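Local coordinates for bacterioferritin (Rhodobacter capsulatus, PDB 1JGC), which probably stores iron in a hollow 24-subunit shell, oxidising ferrous iron with dioxygen at a dinuclear centre, and binds one heme b per dimer, at residues A[5-10]-A[105-110]; A[22-27]-A[76-81]; A[33-38]-A[81-86]. All coordinates share one frame; numbering follows the deposited sequence.

Interaction 1: A[5-10]-A[105-110]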
# COMPACT_ATOMS: atom_id res chain seq x y z
N ALA A 5 -43.23 27.12 -35.76
CA ALA A 5 -42.78 26.64 -37.06
C ALA A 5 -41.51 27.31 -37.57
O ALA A 5 -40.62 26.63 -38.08
CB ALA A 5 -43.90 26.79 -38.10
N LYS A 6 -41.40 28.63 -37.44
CA LYS A 6 -40.21 29.28 -37.95
C LYS A 6 -38.95 29.05 -37.11
O LYS A 6 -37.84 29.15 -37.61
CB LYS A 6 -40.43 30.78 -38.15
CG LYS A 6 -39.39 31.37 -39.07
CD LYS A 6 -39.65 32.82 -39.45
CE LYS A 6 -38.56 33.31 -40.42
NZ LYS A 6 -38.68 34.76 -40.80
N VAL A 7 -39.12 28.76 -35.82
CA VAL A 7 -37.97 28.50 -34.98
C VAL A 7 -37.39 27.17 -35.46
O VAL A 7 -36.18 27.00 -35.57
CB VAL A 7 -38.37 28.38 -33.49
CG1 VAL A 7 -37.21 27.81 -32.68
CG2 VAL A 7 -38.76 29.75 -32.94
N ILE A 8 -38.28 26.24 -35.78
CA ILE A 8 -37.87 24.93 -36.26
C ILE A 8 -37.13 25.08 -37.59
O ILE A 8 -36.17 24.35 -37.86
CB ILE A 8 -39.10 24.02 -36.40
CG1 ILE A 8 -39.69 23.76 -35.01
CG2 ILE A 8 -38.73 22.72 -37.11
CD1 ILE A 8 -40.87 22.83 -34.97
N GLU A 9 -37.56 26.02 -38.41
CA GLU A 9 -36.91 26.25 -39.69
C GLU A 9 -35.49 26.72 -39.44
O GLU A 9 -34.54 26.24 -40.06
CB GLU A 9 -37.67 27.31 -40.48
CG GLU A 9 -38.41 26.79 -41.69
CD GLU A 9 -39.36 27.83 -42.28
OE1 GLU A 9 -38.91 28.96 -42.63
OE2 GLU A 9 -40.57 27.52 -42.37
N PHE A 10 -35.35 27.68 -38.52
CA PHE A 10 -34.05 28.22 -38.18
C PHE A 10 -33.14 27.12 -37.63
O PHE A 10 -31.97 27.03 -38.01
CB PHE A 10 -34.19 29.35 -37.17
CG PHE A 10 -34.32 30.72 -37.79
CD1 PHE A 10 -33.32 31.21 -38.62
CD2 PHE A 10 -35.43 31.52 -37.53
CE1 PHE A 10 -33.41 32.49 -39.18
CE2 PHE A 10 -35.53 32.80 -38.08
CZ PHE A 10 -34.52 33.29 -38.91
N ARG A 105 -31.34 33.80 -33.64
CA ARG A 105 -31.37 34.24 -32.26
C ARG A 105 -32.36 35.40 -32.07
O ARG A 105 -33.20 35.36 -31.16
CB ARG A 105 -29.95 34.60 -31.83
CG ARG A 105 -29.81 35.05 -30.41
CD ARG A 105 -29.95 36.54 -30.36
NE ARG A 105 -30.23 36.99 -29.01
CZ ARG A 105 -30.97 38.05 -28.74
NH1 ARG A 105 -31.50 38.76 -29.72
NH2 ARG A 105 -31.19 38.37 -27.47
N ASP A 106 -32.29 36.42 -32.92
CA ASP A 106 -33.23 37.53 -32.80
C ASP A 106 -34.68 37.04 -32.93
O ASP A 106 -35.54 37.44 -32.15
CB ASP A 106 -32.99 38.60 -33.88
CG ASP A 106 -31.78 39.47 -33.57
OD1 ASP A 106 -31.47 39.67 -32.38
OD2 ASP A 106 -31.16 39.97 -34.53
N TYR A 107 -34.93 36.16 -33.89
CA TYR A 107 -36.28 35.65 -34.08
C TYR A 107 -36.79 34.88 -32.87
O TYR A 107 -37.95 35.02 -32.50
CB TYR A 107 -36.39 34.77 -35.32
CG TYR A 107 -37.82 34.31 -35.55
CD1 TYR A 107 -38.79 35.19 -36.03
CD2 TYR A 107 -38.22 33.02 -35.19
CE1 TYR A 107 -40.12 34.79 -36.15
CE2 TYR A 107 -39.54 32.61 -35.30
CZ TYR A 107 -40.49 33.50 -35.77
OH TYR A 107 -41.81 33.10 -35.82
N CYS A 108 -35.93 34.07 -32.25
CA CYS A 108 -36.35 33.31 -31.08
C CYS A 108 -36.76 34.26 -29.97
O CYS A 108 -37.74 34.03 -29.27
CB CYS A 108 -35.22 32.40 -30.60
SG CYS A 108 -34.94 30.96 -31.66
N ALA A 109 -36.00 35.34 -29.81
CA ALA A 109 -36.30 36.33 -28.79
C ALA A 109 -37.66 36.96 -29.06
O ALA A 109 -38.51 37.06 -28.17
CB ALA A 109 -35.22 37.41 -28.78
N GLU A 110 -37.86 37.39 -30.30
CA GLU A 110 -39.11 38.02 -30.70
C GLU A 110 -40.30 37.13 -30.42
O GLU A 110 -41.31 37.59 -29.89
CB GLU A 110 -39.06 38.41 -32.19
CG GLU A 110 -40.42 38.77 -32.77
CD GLU A 110 -40.36 39.25 -34.22
OE1 GLU A 110 -39.59 38.67 -35.03
OE2 GLU A 110 -41.11 40.21 -34.56
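Lys6, Val7 and Phe10 close round Tyr107 where helix 5-34 begins and helix 83-111 nears its end, two antiparallel members of the ferritin four-helix bundle. The axes of the short segments lie 10.0 Å apart at an angle of 160°, and Val7 and Cys108 form the nearest CA pair at 6.4 Å. Tyr107 bridges this gap because its CG stands anti to the backbone N (chi1 -177°), which sends the ring across to the other helix. Lys6 comes first. Its CB meets the phenol end of the ring, and its extended aliphatic chain then runs over one face, with CD 4.0 Å from the centroid of the Tyr107 ring and nearly above it, a CH-pi contact. The ammonium NZ lies farther out, so any cation-pi term is weak. Val7 follows and divides its two methyls: CG2 approaches the edge of the tyrosine ring, 3.8 Å from Tyr107 CE2, while CG1 turns to the sulfur of Cys108. Beyond this pair, both Val7 and Cys108 pack on Ser116 of helix 114-144. One turn on, Phe10 slants against the base of the tyrosine, with the two ring planes 39° apart and Phe10 CE2 3.5 Å from Tyr107 CB. The polar end of Tyr107 is used just outside the helix start, where its OH makes a hydrogen bond with Asp4 OD2.

Interaction 2: A[22-27]-A[76-81]. With HEM (protoporphyrin IX containing Fe), chain D.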
# COMPACT_ATOMS: atom_id res chain seq x y z
N ILE A 22 -18.91 20.17 -39.95
CA ILE A 22 -18.36 18.88 -39.55
C ILE A 22 -17.54 18.27 -40.68
O ILE A 22 -16.39 17.90 -40.49
CB ILE A 22 -19.47 17.89 -39.16
CG1 ILE A 22 -20.16 18.37 -37.89
CG2 ILE A 22 -18.88 16.50 -38.96
CD1 ILE A 22 -21.36 17.53 -37.52
N SER A 23 -18.13 18.17 -41.86
CA SER A 23 -17.43 17.57 -42.98
C SER A 23 -16.27 18.42 -43.47
O SER A 23 -15.24 17.87 -43.89
CB SER A 23 -18.40 17.31 -44.12
OG SER A 23 -19.33 16.31 -43.75
N GLN A 24 -16.42 19.74 -43.42
CA GLN A 24 -15.35 20.60 -43.89
C GLN A 24 -14.13 20.45 -42.98
O GLN A 24 -13.01 20.36 -43.45
CB GLN A 24 -15.81 22.06 -43.94
CG GLN A 24 -14.79 23.02 -44.56
CD GLN A 24 -15.34 24.43 -44.72
OE1 GLN A 24 -16.26 24.67 -45.51
NE2 GLN A 24 -14.78 25.36 -43.97
N TYR A 25 -14.36 20.42 -41.67
CA TYR A 25 -13.27 20.29 -40.72
C TYR A 25 -12.62 18.92 -40.83
O TYR A 25 -11.39 18.79 -40.75
CB TYR A 25 -13.75 20.49 -39.28
CG TYR A 25 -13.99 21.93 -38.88
CD1 TYR A 25 -12.97 22.88 -38.98
CD2 TYR A 25 -15.23 22.34 -38.41
CE1 TYR A 25 -13.19 24.21 -38.62
CE2 TYR A 25 -15.46 23.65 -38.05
CZ TYR A 25 -14.45 24.59 -38.16
OH TYR A 25 -14.70 25.91 -37.83
N TRP A 26 -13.44 17.89 -41.02
CA TRP A 26 -12.90 16.54 -41.11
C TRP A 26 -12.05 16.34 -42.36
O TRP A 26 -11.03 15.67 -42.30
CB TRP A 26 -14.02 15.50 -41.06
CG TRP A 26 -13.49 14.16 -40.65
CD1 TRP A 26 -12.97 13.20 -41.46
CD2 TRP A 26 -13.31 13.70 -39.30
NE1 TRP A 26 -12.47 12.16 -40.70
CE2 TRP A 26 -12.66 12.45 -39.37
CE3 TRP A 26 -13.63 14.23 -38.04
CZ2 TRP A 26 -12.32 11.71 -38.23
CZ3 TRP A 26 -13.29 13.50 -36.91
CH2 TRP A 26 -12.64 12.26 -37.01
N VAL A 27 -12.47 16.91 -43.48
CA VAL A 27 -11.68 16.78 -44.69
C VAL A 27 -10.36 17.53 -44.49
O VAL A 27 -9.30 17.06 -44.88
CB VAL A 27 -12.43 17.37 -45.93
CG1 VAL A 27 -11.53 17.30 -47.14
CG2 VAL A 27 -13.70 16.60 -46.19
N PRO A 76 -22.79 24.54 -49.31
CA PRO A 76 -21.55 24.33 -50.07
C PRO A 76 -20.30 24.21 -49.21
O PRO A 76 -20.07 25.03 -48.32
CB PRO A 76 -21.51 25.54 -50.99
CG PRO A 76 -22.97 25.80 -51.25
CD PRO A 76 -23.55 25.67 -49.86
N LEU A 77 -19.50 23.18 -49.46
CA LEU A 77 -18.26 22.96 -48.73
C LEU A 77 -17.16 23.87 -49.25
O LEU A 77 -17.16 24.25 -50.41
CB LEU A 77 -17.82 21.50 -48.89
CG LEU A 77 -18.61 20.43 -48.15
CD1 LEU A 77 -18.26 19.04 -48.69
CD2 LEU A 77 -18.29 20.54 -46.66
N ARG A 78 -16.20 24.21 -48.39
CA ARG A 78 -15.08 25.05 -48.80
C ARG A 78 -13.79 24.33 -48.43
O ARG A 78 -13.30 24.46 -47.31
CB ARG A 78 -15.13 26.39 -48.08
CG ARG A 78 -16.24 27.30 -48.52
CD ARG A 78 -16.51 28.32 -47.46
NE ARG A 78 -17.14 29.52 -47.98
CZ ARG A 78 -18.17 30.11 -47.39
NH1 ARG A 78 -18.67 29.61 -46.27
NH2 ARG A 78 -18.69 31.21 -47.92
N ILE A 79 -13.24 23.57 -49.38
CA ILE A 79 -12.02 22.81 -49.15
C ILE A 79 -10.77 23.55 -49.61
O ILE A 79 -10.56 23.71 -50.82
CB ILE A 79 -12.08 21.46 -49.89
CG1 ILE A 79 -13.44 20.78 -49.67
CG2 ILE A 79 -10.98 20.56 -49.41
CD1 ILE A 79 -13.82 20.62 -48.22
N GLY A 80 -9.94 23.98 -48.67
CA GLY A 80 -8.71 24.67 -49.03
C GLY A 80 -7.74 23.72 -49.70
O GLY A 80 -7.79 22.51 -49.45
N GLU A 81 -6.87 24.22 -50.57
CA GLU A 81 -5.93 23.32 -51.23
C GLU A 81 -4.55 23.46 -50.62
O GLU A 81 -3.57 22.91 -51.13
CB GLU A 81 -5.86 23.59 -52.73
CG GLU A 81 -7.14 23.21 -53.46
CD GLU A 81 -6.98 23.16 -54.98
OE1 GLU A 81 -6.56 24.19 -55.58
OE2 GLU A 81 -7.28 22.09 -55.57
CHA HEM D . -17.63 10.85 -32.90
CHB HEM D . -22.03 12.61 -33.93
CHC HEM D . -20.72 12.89 -38.54
CHD HEM D . -16.61 10.57 -37.62
C1A HEM D . -18.86 11.50 -32.77
C2A HEM D . -19.37 12.24 -31.63
C3A HEM D . -20.73 12.35 -31.82
C4A HEM D . -20.92 12.17 -33.24
CMA HEM D . -21.77 12.87 -30.81
CAA HEM D . -18.59 13.05 -30.60
CBA HEM D . -17.49 12.37 -29.80
CGA HEM D . -18.02 11.29 -28.89
O1A HEM D . -17.18 10.63 -28.23
O2A HEM D . -19.25 11.09 -28.84
C1B HEM D . -22.07 12.86 -35.29
C2B HEM D . -23.18 13.49 -35.98
C3B HEM D . -22.85 13.51 -37.32
C4B HEM D . -21.49 12.99 -37.40
CMB HEM D . -24.46 14.05 -35.37
CAB HEM D . -23.68 14.02 -38.31
CBB HEM D . -23.87 13.49 -39.57
C1C HEM D . -19.44 12.40 -38.67
C2C HEM D . -18.67 12.47 -39.89
C3C HEM D . -17.48 11.82 -39.65
C4C HEM D . -17.58 11.31 -38.28
CMC HEM D . -19.11 13.15 -41.20
CAC HEM D . -16.38 11.71 -40.50
CBC HEM D . -16.40 11.71 -41.89
C1D HEM D . -16.54 10.37 -36.25
C2D HEM D . -15.43 9.72 -35.57
C3D HEM D . -15.71 9.79 -34.22
C4D HEM D . -16.97 10.53 -34.08
CMD HEM D . -14.20 9.08 -36.21
CAD HEM D . -14.87 9.05 -33.17
CBD HEM D . -14.06 9.88 -32.19
CGD HEM D . -13.11 9.03 -31.34
O1D HEM D . -13.56 8.00 -30.78
O2D HEM D . -11.91 9.40 -31.23
NA HEM D . -19.70 11.80 -33.83
NB HEM D . -21.01 12.60 -36.16
NC HEM D . -18.72 11.83 -37.65
ND HEM D . -17.48 10.85 -35.33
FE HEM D . -19.21 11.80 -35.73
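Gln24 carries its CG anti to the backbone N (chi1 -174°) and stays extended at chi2, which delivers its amide to the backbone of Arg78. There Arg78 N donates to Gln24 OE1 at 2.9 Å, the N-H...O angle being 139°. The donor stands above the carbonyl plane, 44° out of it, rather than on a lone pair. Apolar contacts flank the bond. Leu77 CD2 packs 4.1 Å from Ser23 CB and also reaches the Gln24 backbone, while Ile79 CG2 meets Val27 CG1 at 4.0 Å, the two side chains crossing at about a right angle. Trp26 serves a different partner: one face of its indole lies over the heme vinyl carbon CAC, and Trp26 CH2 is 3.6 Å from the heme methyl CMD. Its NE1 is hydrogen-bonded to Asp56 of a neighbouring subunit. Segment 76-81 belongs to the long ferritin loop that joins helices 38-64 and 83-111, here laid along helix 5-34. Helix 83-111 secures it from another direction, since Asp90 accepts a hydrogen bond from Gln24 NE2 and Asp96 forms a salt bridge with the Arg78 guanidinium.

Interaction 3: A[33-38]-A[81-86]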
# COMPACT_ATOMS: atom_id res chain seq x y z
N GLU A 33 -3.29 16.09 -42.43
CA GLU A 33 -2.56 14.93 -41.96
C GLU A 33 -1.65 14.42 -43.07
O GLU A 33 -0.48 14.10 -42.84
CB GLU A 33 -3.53 13.83 -41.52
CG GLU A 33 -2.88 12.73 -40.72
CD GLU A 33 -2.42 13.22 -39.36
OE1 GLU A 33 -3.26 13.75 -38.59
OE2 GLU A 33 -1.22 13.07 -39.04
N ASP A 34 -2.18 14.35 -44.29
CA ASP A 34 -1.41 13.87 -45.44
C ASP A 34 -0.30 14.86 -45.83
O ASP A 34 0.69 14.45 -46.45
CB ASP A 34 -2.36 13.62 -46.63
CG ASP A 34 -1.64 12.99 -47.83
OD1 ASP A 34 -0.91 11.98 -47.65
OD2 ASP A 34 -1.81 13.50 -48.96
N TRP A 35 -0.45 16.13 -45.46
CA TRP A 35 0.57 17.14 -45.75
C TRP A 35 1.69 17.06 -44.73
O TRP A 35 2.75 17.67 -44.90
CB TRP A 35 -0.02 18.56 -45.72
CG TRP A 35 -0.96 18.86 -46.86
CD1 TRP A 35 -0.94 18.28 -48.10
CD2 TRP A 35 -2.05 19.79 -46.87
NE1 TRP A 35 -1.96 18.79 -48.87
CE2 TRP A 35 -2.66 19.72 -48.14
CE3 TRP A 35 -2.58 20.67 -45.92
CZ2 TRP A 35 -3.76 20.49 -48.49
CZ3 TRP A 35 -3.68 21.45 -46.27
CH2 TRP A 35 -4.26 21.35 -47.54
N GLY A 36 1.46 16.29 -43.66
CA GLY A 36 2.47 16.15 -42.64
C GLY A 36 2.36 17.21 -41.56
O GLY A 36 3.26 17.37 -40.74
N LEU A 37 1.25 17.93 -41.55
CA LEU A 37 1.03 18.98 -40.56
C LEU A 37 0.12 18.42 -39.46
O LEU A 37 -0.99 18.91 -39.24
CB LEU A 37 0.38 20.19 -41.22
CG LEU A 37 1.11 20.71 -42.47
CD1 LEU A 37 0.41 21.95 -43.00
CD2 LEU A 37 2.55 21.02 -42.13
N ALA A 38 0.61 17.40 -38.76
CA ALA A 38 -0.14 16.73 -37.71
C ALA A 38 -0.77 17.63 -36.65
O ALA A 38 -1.91 17.42 -36.25
CB ALA A 38 0.73 15.69 -37.04
N GLU A 81 -6.87 24.22 -50.57
CA GLU A 81 -5.93 23.32 -51.23
C GLU A 81 -4.55 23.46 -50.62
O GLU A 81 -3.57 22.91 -51.13
CB GLU A 81 -5.86 23.59 -52.73
CG GLU A 81 -7.14 23.21 -53.46
CD GLU A 81 -6.98 23.16 -54.98
OE1 GLU A 81 -6.56 24.19 -55.58
OE2 GLU A 81 -7.28 22.09 -55.57
N GLY A 82 -4.47 24.20 -49.52
CA GLY A 82 -3.21 24.41 -48.83
C GLY A 82 -3.41 24.84 -47.39
O GLY A 82 -4.52 25.18 -46.98
N PRO A 83 -2.34 24.85 -46.58
CA PRO A 83 -2.44 25.26 -45.18
C PRO A 83 -3.23 26.55 -44.95
O PRO A 83 -4.25 26.54 -44.27
CB PRO A 83 -0.98 25.41 -44.75
CG PRO A 83 -0.28 24.37 -45.59
CD PRO A 83 -0.95 24.49 -46.94
N ARG A 84 -2.78 27.65 -45.53
CA ARG A 84 -3.46 28.93 -45.33
C ARG A 84 -4.89 28.96 -45.86
O ARG A 84 -5.76 29.54 -45.23
CB ARG A 84 -2.65 30.07 -45.96
CG ARG A 84 -3.12 31.45 -45.52
CD ARG A 84 -2.18 32.52 -46.04
NE ARG A 84 -2.40 33.81 -45.39
CZ ARG A 84 -3.50 34.53 -45.52
NH1 ARG A 84 -4.49 34.09 -46.29
NH2 ARG A 84 -3.61 35.70 -44.89
N GLU A 85 -5.13 28.34 -47.02
CA GLU A 85 -6.48 28.34 -47.58
C GLU A 85 -7.50 27.66 -46.67
O GLU A 85 -8.65 28.12 -46.58
CB GLU A 85 -6.52 27.63 -48.95
CG GLU A 85 -5.87 28.38 -50.08
CD GLU A 85 -4.36 28.53 -49.90
OE1 GLU A 85 -3.68 27.49 -49.67
OE2 GLU A 85 -3.86 29.68 -49.99
N THR A 86 -7.10 26.57 -46.01
CA THR A 86 -8.02 25.86 -45.13
C THR A 86 -8.43 26.76 -43.97
O THR A 86 -9.58 26.73 -43.52
CB THR A 86 -7.42 24.52 -44.59
OG1 THR A 86 -6.20 24.77 -43.89
CG2 THR A 86 -7.12 23.57 -45.74
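Trp35 brings the outer rim of its indole up to the backbone of Glu81, Gly82 and Pro83, where the loop enters helix 83-111. From CB, which points toward that segment, chi1 of -70° sets CG beside the backbone N and carries the six-membered ring outward to make the contact. At its far side CZ2 lies 3.6 Å from Glu81 O, an oblique approach. The outermost atom, CH2, reaches Gly82 CA at 3.5 Å and also has Thr86 CG2 near the ring plane, 4.0 Å away at the edge. CZ3 completes the rim: Pro83 N is 3.7 Å from it, and Pro83 CD sits over one face of the indole, 4.1 Å from Trp35 CZ3. Leu37 adds a second point, its CD1 meeting Pro83 CG at 3.6 Å with the side chains about perpendicular. Gly36, between Trp35 and Leu37, has left helical backbone angles and forms a Schellman motif (phi 89°). On the other segment, Gly82 is the N-cap residue of helix 83-111, and Thr86 N returns to Gly82 O. Thr86 OG1 donates to Pro83 O at 2.7 Å and is also hydrogen-bonded to Gln32, leaving its methyl for the indole. Arg143 of a neighbouring subunit makes a cation-pi contact with Trp35, extending the packing to the shell interface. Between the two segments themselves the contact is van der Waals in character: it depends on close packing of the indole on the Glu81-Pro83 backbone and of the Leu37 methyl on the Pro83 ring, without a directed polar bond.

All three contacts use helix 5-34, which they sample near its start, middle and end. Interaction 1 lies alone at one end of the bundle, its centre 27 Å from that of interaction 2 and 37 Å from that of interaction 3. Interactions 2 and 3, with centres 12 Å apart, share Glu81 and touch directly, Gly80 CA lying 3.8 Å from Thr86 CG2. The dinuclear iron site, metal-free in this structure, falls between the extremes: side chains of Phe10 and Glu18 are about 12 Å apart, those of Gln24 and Glu94 about 7 Å, and those of Thr86 and Glu94 about 12 Å. Interaction 2 alone also contributes to the heme pocket.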